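Local coordinates for stage III sporulation protein AB (Bacillus subtilis, PDB 6BS9), which is essential for sporulation and probably forms part of a secretion-system-like transport apparatus, the chain here being the larger part of the protein, at residues 19-22 and 23-27; 85-88 and 89-92. All blocks are in the same frame, centred on the assembly; numbering follows the deposited sequence.

Contact 1 of 2, residues 19-22 and 23-27; sequences SLEA and EIMYG
At the C-terminal end of the long first helix of this all-helical domain, helix 2-26, the Y26 ring folds back over the peptide carbonyl of A22, one turn earlier. A22 O lies 3.7 Å above the plane of the Y26 ring and over its centre. A chi1 of 47° lodges CG of Y26 between the backbone N and the carbonyl carbon and so carries the ring back over the preceding turn. A22 CB meets the hydroxyl end of the ring, 3.9 Å from Y26 CZ. The carbonyl under the ring is doubly engaged. It accepts the i+4 bond from Y26 N to A22 O at 2.9 Å, and G27 N adds a second, weak one as the chain turns away. Further back the helical pattern is regular, and the bond from I24 N to L20 O is the straightest, at 170° about the hydrogen. Side chains follow the carbonyls of the preceding turn: I24 lays CG1 alongside L20 O at 3.3 Å, since chi1 of -69° holds that branch beside its own backbone N. M25 CG sits equally near E21 O and meets E21 CG at 4.3 Å, after which the methionine bends away. Around this turn, E21 packs on I108 and L112 of helix 101-128, and M25 reaches Q104 of the same helix; L20 and S19 lie against I38, and E23 against A34, of helix 31-41.

Contact 2 of 2, residues 85-88 and 89-92; sequences EYEV and LKQF
L89 leans against the carbonyl of E85 on the packed side of helix 83-95, while K90 passes Y86 on another flank, making this two-turn segment an amphipathic helix within the all-helical bundle. Four successive i-to-i+4 backbone bonds hold the two turns together, among them L89 N to E85 O at 2.8 Å. On the packed side L89 CG lies 3.3 Å from E85 O, because chi1 of -66° keeps CG beside its own backbone N. Its branches continue into the core against L13 and L17 of helix 2-26 and L72 of helix 64-75. V88 meets H114 and L115 of helix 101-128, and the F92 ring makes an edge-to-face contact with W68. The acidic end of E85 is also accounted for here: OE2 accepts a bond from K82 N and forms a salt bridge with R6. The side carrying E87, K90 and Q91 is looser overall. Q91 is nonetheless locally tight, its CG only 3.0 Å from E87 O, at a chi1 of 34° that departs from the usual staggered values and suggests strain. The extended K90 chain runs obliquely past the Y86 ring, whose nearest atom, CE2, is 4.1 Å from K90 CD. Y86 itself is buried, held by W76 edge-to-face and by a cation-pi contact with K83; the looseness belongs to K90 and the exposed E87. E87 OE2 and K90 NZ are 5.4 Å apart, too far for a direct salt bridge, although the opposite charges may still attract. Instead a water joins K90 to the tyrosine, lying 2.8 Å from Y86 OH and accepting a hydrogen bond of 2.6 Å from K90 NZ.

Each contact joins successive turns within a single helix, 2-26 for contact 1 and 83-95 for contact 2, and their centres lie about 18 Å apart. Contact 1 belongs to the periphery, about 13 Å from the centre of the chain, where a helix is finishing and a tyrosine ring and a shared carbonyl mark the change of direction. Contact 2 is nearer the middle, about 8 Å from that centre, and mostly buried; its backbone bonding is uninterrupted, and one ordered water bridges two side chains on its outer flank. The two are related through shared neighbours: helix 101-128 receives side chains from both, and helix 2-26, which carries contact 1, packs against residues of contact 2.

Contact 1 of 2, residues 19-22 and 23-27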
ATOM      1  N   SER A  19       7.146  -3.693  -4.623  1.00 32.58           N
ATOM      2  CA  SER A  19       8.362  -2.877  -4.892  1.00 32.05           C
ATOM      3  C   SER A  19       8.911  -2.217  -3.685  1.00 30.54           C
ATOM      4  O   SER A  19      10.101  -2.215  -3.454  1.00 30.47           O
ATOM      5  CB  SER A  19       8.053  -1.885  -5.956  1.00 31.52           C
ATOM      6  OG  SER A  19       7.761  -2.599  -7.150  1.00 32.59           O
ATOM      7  N   LEU A  20       8.033  -1.779  -2.810  1.00 31.88           N
ATOM      8  CA  LEU A  20       8.535  -1.205  -1.577  1.00 34.41           C
ATOM      9  C   LEU A  20       9.141  -2.249  -0.660  1.00 36.36           C
ATOM     10  O   LEU A  20      10.153  -1.958  -0.017  1.00 39.28           O
ATOM     11  CB  LEU A  20       7.463  -0.491  -0.786  1.00 37.29           C
ATOM     12  CG  LEU A  20       6.894   0.800  -1.314  1.00 37.40           C
ATOM     13  CD1 LEU A  20       5.951   1.411  -0.314  1.00 38.52           C
ATOM     14  CD2 LEU A  20       7.936   1.823  -1.755  1.00 38.55           C
ATOM     15  N   GLU A  21       8.504  -3.423  -0.543  1.00 36.78           N
ATOM     16  CA  GLU A  21       9.097  -4.530   0.209  1.00 38.03           C
ATOM     17  C   GLU A  21      10.520  -4.771  -0.216  1.00 36.75           C
ATOM     18  O   GLU A  21      11.418  -4.901   0.618  1.00 41.25           O
ATOM     19  CB  GLU A  21       8.308  -5.851   0.003  1.00 41.72           C
ATOM     20  CG  GLU A  21       8.835  -7.020   0.850  1.00 45.51           C
ATOM     21  CD  GLU A  21       8.228  -8.405   0.516  1.00 50.57           C
ATOM     22  OE1 GLU A  21       7.565  -8.511  -0.572  1.00 52.19           O
ATOM     23  OE2 GLU A  21       8.285  -9.342   1.430  1.00 48.61           O
ATOM     24  N   ALA A  22      10.762  -4.838  -1.509  1.00 36.05           N
ATOM     25  CA  ALA A  22      12.139  -5.085  -1.972  1.00 35.64           C
ATOM     26  C   ALA A  22      13.101  -3.999  -1.526  1.00 37.92           C
ATOM     27  O   ALA A  22      14.235  -4.274  -1.124  1.00 37.89           O
ATOM     28  CB  ALA A  22      12.156  -5.262  -3.477  1.00 35.12           C
ATOM     29  N   GLU A  23      12.666  -2.750  -1.594  1.00 40.70           N
ATOM     30  CA  GLU A  23      13.586  -1.624  -1.259  1.00 44.79           C
ATOM     31  C   GLU A  23      13.863  -1.552   0.222  1.00 42.87           C
ATOM     32  O   GLU A  23      14.975  -1.268   0.643  1.00 44.38           O
ATOM     33  CB  GLU A  23      13.007  -0.285  -1.695  1.00 45.80           C
ATOM     34  CG  GLU A  23      12.794  -0.158  -3.201  1.00 51.20           C
ATOM     35  CD  GLU A  23      14.095  -0.005  -4.005  1.00 50.77           C
ATOM     36  OE1 GLU A  23      14.087  -0.158  -5.238  1.00 56.76           O
ATOM     37  OE2 GLU A  23      15.172   0.163  -3.440  1.00 55.46           O
ATOM     38  N   ILE A  24      12.848  -1.839   1.016  1.00 39.98           N
ATOM     39  CA  ILE A  24      13.042  -1.939   2.453  1.00 39.34           C
ATOM     40  C   ILE A  24      14.050  -3.047   2.752  1.00 40.40           C
ATOM     41  O   ILE A  24      14.989  -2.838   3.484  1.00 43.78           O
ATOM     42  CB  ILE A  24      11.694  -2.222   3.133  1.00 38.48           C
ATOM     43  CG1 ILE A  24      10.837  -0.983   3.013  1.00 37.53           C
ATOM     44  CG2 ILE A  24      11.894  -2.598   4.602  1.00 40.77           C
ATOM     45  CD1 ILE A  24       9.369  -1.202   3.265  1.00 36.23           C
ATOM     46  N   MET A  25      13.852  -4.210   2.152  1.00 40.72           N
ATOM     47  CA  MET A  25      14.651  -5.412   2.466  1.00 45.17           C
ATOM     48  C   MET A  25      16.097  -5.329   1.978  1.00 43.77           C
ATOM     49  O   MET A  25      17.019  -5.634   2.717  1.00 38.53           O
ATOM     50  CB  MET A  25      13.866  -6.702   2.101  1.00 48.22           C
ATOM     51  CG  MET A  25      12.581  -6.885   2.958  1.00 56.17           C
ATOM     52  SD  MET A  25      12.946  -6.870   4.761  1.00 70.09           S
ATOM     53  CE  MET A  25      11.539  -6.056   5.571  1.00 65.03           C
ATOM     54  N   TYR A  26      16.310  -4.860   0.768  1.00 45.66           N
ATOM     55  CA  TYR A  26      17.636  -4.982   0.172  1.00 52.69           C
ATOM     56  C   TYR A  26      17.999  -3.849  -0.715  1.00 56.19           C
ATOM     57  O   TYR A  26      19.064  -3.866  -1.278  1.00 62.54           O
ATOM     58  CB  TYR A  26      17.880  -6.403  -0.518  1.00 56.12           C
ATOM     59  CG  TYR A  26      16.806  -6.981  -1.450  1.00 57.17           C
ATOM     60  CD1 TYR A  26      16.753  -6.627  -2.795  1.00 56.54           C
ATOM     61  CD2 TYR A  26      15.846  -7.923  -0.957  1.00 55.76           C
ATOM     62  CE1 TYR A  26      15.786  -7.160  -3.624  1.00 59.12           C
ATOM     63  CE2 TYR A  26      14.865  -8.451  -1.771  1.00 55.36           C
ATOM     64  CZ  TYR A  26      14.842  -8.070  -3.111  1.00 61.38           C
ATOM     65  OH  TYR A  26      13.857  -8.510  -3.962  1.00 69.11           O
ATOM     66  N   GLY A  27      17.111  -2.877  -0.828  1.00 61.43           N
ATOM     67  CA  GLY A  27      17.357  -1.637  -1.472  1.00 62.94           C
ATOM     68  C   GLY A  27      18.356  -0.704  -0.894  1.00 58.82           C
ATOM     69  O   GLY A  27      18.611  -0.645   0.294  1.00 62.57           O
TER

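Contact 2 of 2, residues 85-88 and 89-92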
ATOM      1  N   GLU A  85      -9.704  -3.767   3.221  1.00 40.43           N
ATOM      2  CA  GLU A  85      -8.448  -3.235   2.641  1.00 41.95           C
ATOM      3  C   GLU A  85      -7.762  -2.180   3.521  1.00 41.90           C
ATOM      4  O   GLU A  85      -6.521  -2.137   3.604  1.00 37.89           O
ATOM      5  CB  GLU A  85      -8.657  -2.649   1.227  1.00 42.67           C
ATOM      6  CG  GLU A  85      -8.874  -3.675   0.131  1.00 41.47           C
ATOM      7  CD  GLU A  85     -10.308  -4.174   0.037  1.00 42.79           C
ATOM      8  OE1 GLU A  85     -10.586  -5.230   0.593  1.00 47.89           O
ATOM      9  OE2 GLU A  85     -11.151  -3.488  -0.540  1.00 39.88           O
ATOM     10  N   TYR A  86      -8.555  -1.283   4.110  1.00 43.11           N
ATOM     11  CA  TYR A  86      -8.036  -0.238   5.013  1.00 44.45           C
ATOM     12  C   TYR A  86      -7.238  -0.899   6.124  1.00 42.47           C
ATOM     13  O   TYR A  86      -6.119  -0.469   6.433  1.00 39.91           O
ATOM     14  CB  TYR A  86      -9.149   0.640   5.656  1.00 48.31           C
ATOM     15  CG  TYR A  86      -8.590   1.652   6.671  1.00 53.55           C
ATOM     16  CD1 TYR A  86      -7.992   2.847   6.246  1.00 53.88           C
ATOM     17  CD2 TYR A  86      -8.648   1.405   8.051  1.00 54.22           C
ATOM     18  CE1 TYR A  86      -7.485   3.758   7.154  1.00 54.11           C
ATOM     19  CE2 TYR A  86      -8.123   2.316   8.972  1.00 54.07           C
ATOM     20  CZ  TYR A  86      -7.517   3.470   8.513  1.00 56.52           C
ATOM     21  OH  TYR A  86      -6.987   4.379   9.403  1.00 54.68           O
ATOM     22  N   GLU A  87      -7.816  -1.941   6.715  1.00 39.42           N
ATOM     23  CA  GLU A  87      -7.180  -2.608   7.835  1.00 40.33           C
ATOM     24  C   GLU A  87      -5.881  -3.291   7.390  1.00 38.12           C
ATOM     25  O   GLU A  87      -4.889  -3.228   8.074  1.00 38.73           O
ATOM     26  CB  GLU A  87      -8.149  -3.618   8.511  1.00 43.08           C
ATOM     27  CG  GLU A  87      -9.290  -2.958   9.327  1.00 46.68           C
ATOM     28  CD  GLU A  87      -8.812  -2.050  10.462  1.00 48.60           C
ATOM     29  OE1 GLU A  87      -7.775  -2.402  11.148  1.00 46.88           O
ATOM     30  OE2 GLU A  87      -9.454  -0.965  10.659  1.00 54.39           O
ATOM     31  N   VAL A  88      -5.902  -3.911   6.226  1.00 36.22           N
ATOM     32  CA  VAL A  88      -4.707  -4.472   5.706  1.00 36.42           C
ATOM     33  C   VAL A  88      -3.650  -3.412   5.483  1.00 35.28           C
ATOM     34  O   VAL A  88      -2.493  -3.597   5.879  1.00 33.88           O
ATOM     35  CB  VAL A  88      -4.964  -5.285   4.413  1.00 36.79           C
ATOM     36  CG1 VAL A  88      -3.651  -5.707   3.770  1.00 36.50           C
ATOM     37  CG2 VAL A  88      -5.813  -6.518   4.731  1.00 36.67           C
ATOM     38  N   LEU A  89      -4.025  -2.291   4.864  1.00 36.82           N
ATOM     39  CA  LEU A  89      -3.072  -1.212   4.641  1.00 36.81           C
ATOM     40  C   LEU A  89      -2.545  -0.581   5.937  1.00 39.87           C
ATOM     41  O   LEU A  89      -1.370  -0.230   6.028  1.00 45.21           O
ATOM     42  CB  LEU A  89      -3.664  -0.197   3.685  1.00 37.47           C
ATOM     43  CG  LEU A  89      -3.867  -0.762   2.268  1.00 37.39           C
ATOM     44  CD1 LEU A  89      -4.710   0.126   1.429  1.00 36.24           C
ATOM     45  CD2 LEU A  89      -2.530  -1.025   1.544  1.00 37.60           C
ATOM     46  N   LYS A  90      -3.389  -0.493   6.943  1.00 42.16           N
ATOM     47  CA  LYS A  90      -2.980  -0.051   8.273  1.00 47.51           C
ATOM     48  C   LYS A  90      -1.997  -1.020   8.877  1.00 42.89           C
ATOM     49  O   LYS A  90      -0.988  -0.591   9.416  1.00 40.48           O
ATOM     50  CB  LYS A  90      -4.209   0.111   9.188  1.00 53.21           C
ATOM     51  CG  LYS A  90      -3.918   0.774  10.534  1.00 64.19           C
ATOM     52  CD  LYS A  90      -5.180   0.935  11.396  1.00 70.93           C
ATOM     53  CE  LYS A  90      -4.917   1.781  12.657  1.00 75.70           C
ATOM     54  NZ  LYS A  90      -6.145   2.461  13.201  1.00 75.96           N
ATOM     55  N   GLN A  91      -2.283  -2.321   8.808  1.00 43.12           N
ATOM     56  CA  GLN A  91      -1.318  -3.357   9.290  1.00 44.33           C
ATOM     57  C   GLN A  91       0.019  -3.287   8.546  1.00 38.66           C
ATOM     58  O   GLN A  91       1.068  -3.472   9.150  1.00 38.32           O
ATOM     59  CB  GLN A  91      -1.846  -4.831   9.502  1.00 49.02           C
ATOM     60  CG  GLN A  91      -2.915  -5.475   8.628  1.00 53.82           C
ATOM     61  CD  GLN A  91      -2.840  -7.044   8.615  0.50 50.22           C
ATOM     62  OE1 GLN A  91      -2.915  -7.659   7.566  0.50 45.90           O
ATOM     63  NE2 GLN A  91      -2.672  -7.657   9.782  0.50 50.49           N
ATOM     64  N   PHE A  92      -0.007  -2.942   7.266  1.00 36.50           N
ATOM     65  CA  PHE A  92       1.241  -2.697   6.559  1.00 36.30           C
ATOM     66  C   PHE A  92       2.042  -1.532   7.195  1.00 38.42           C
ATOM     67  O   PHE A  92       3.245  -1.637   7.378  1.00 38.62           O
ATOM     68  CB  PHE A  92       1.029  -2.485   5.045  1.00 32.92           C
ATOM     69  CG  PHE A  92       2.274  -2.087   4.302  1.00 29.52           C
ATOM     70  CD1 PHE A  92       3.204  -3.000   3.978  1.00 29.26           C
ATOM     71  CD2 PHE A  92       2.511  -0.779   3.948  1.00 28.18           C
ATOM     72  CE1 PHE A  92       4.365  -2.644   3.264  1.00 29.16           C
ATOM     73  CE2 PHE A  92       3.663  -0.409   3.305  1.00 28.46           C
ATOM     74  CZ  PHE A  92       4.602  -1.343   2.951  1.00 27.81           C
TER
HETATM   75  O   HOH W   1      -8.003   3.728  11.979  1.00 52.17           O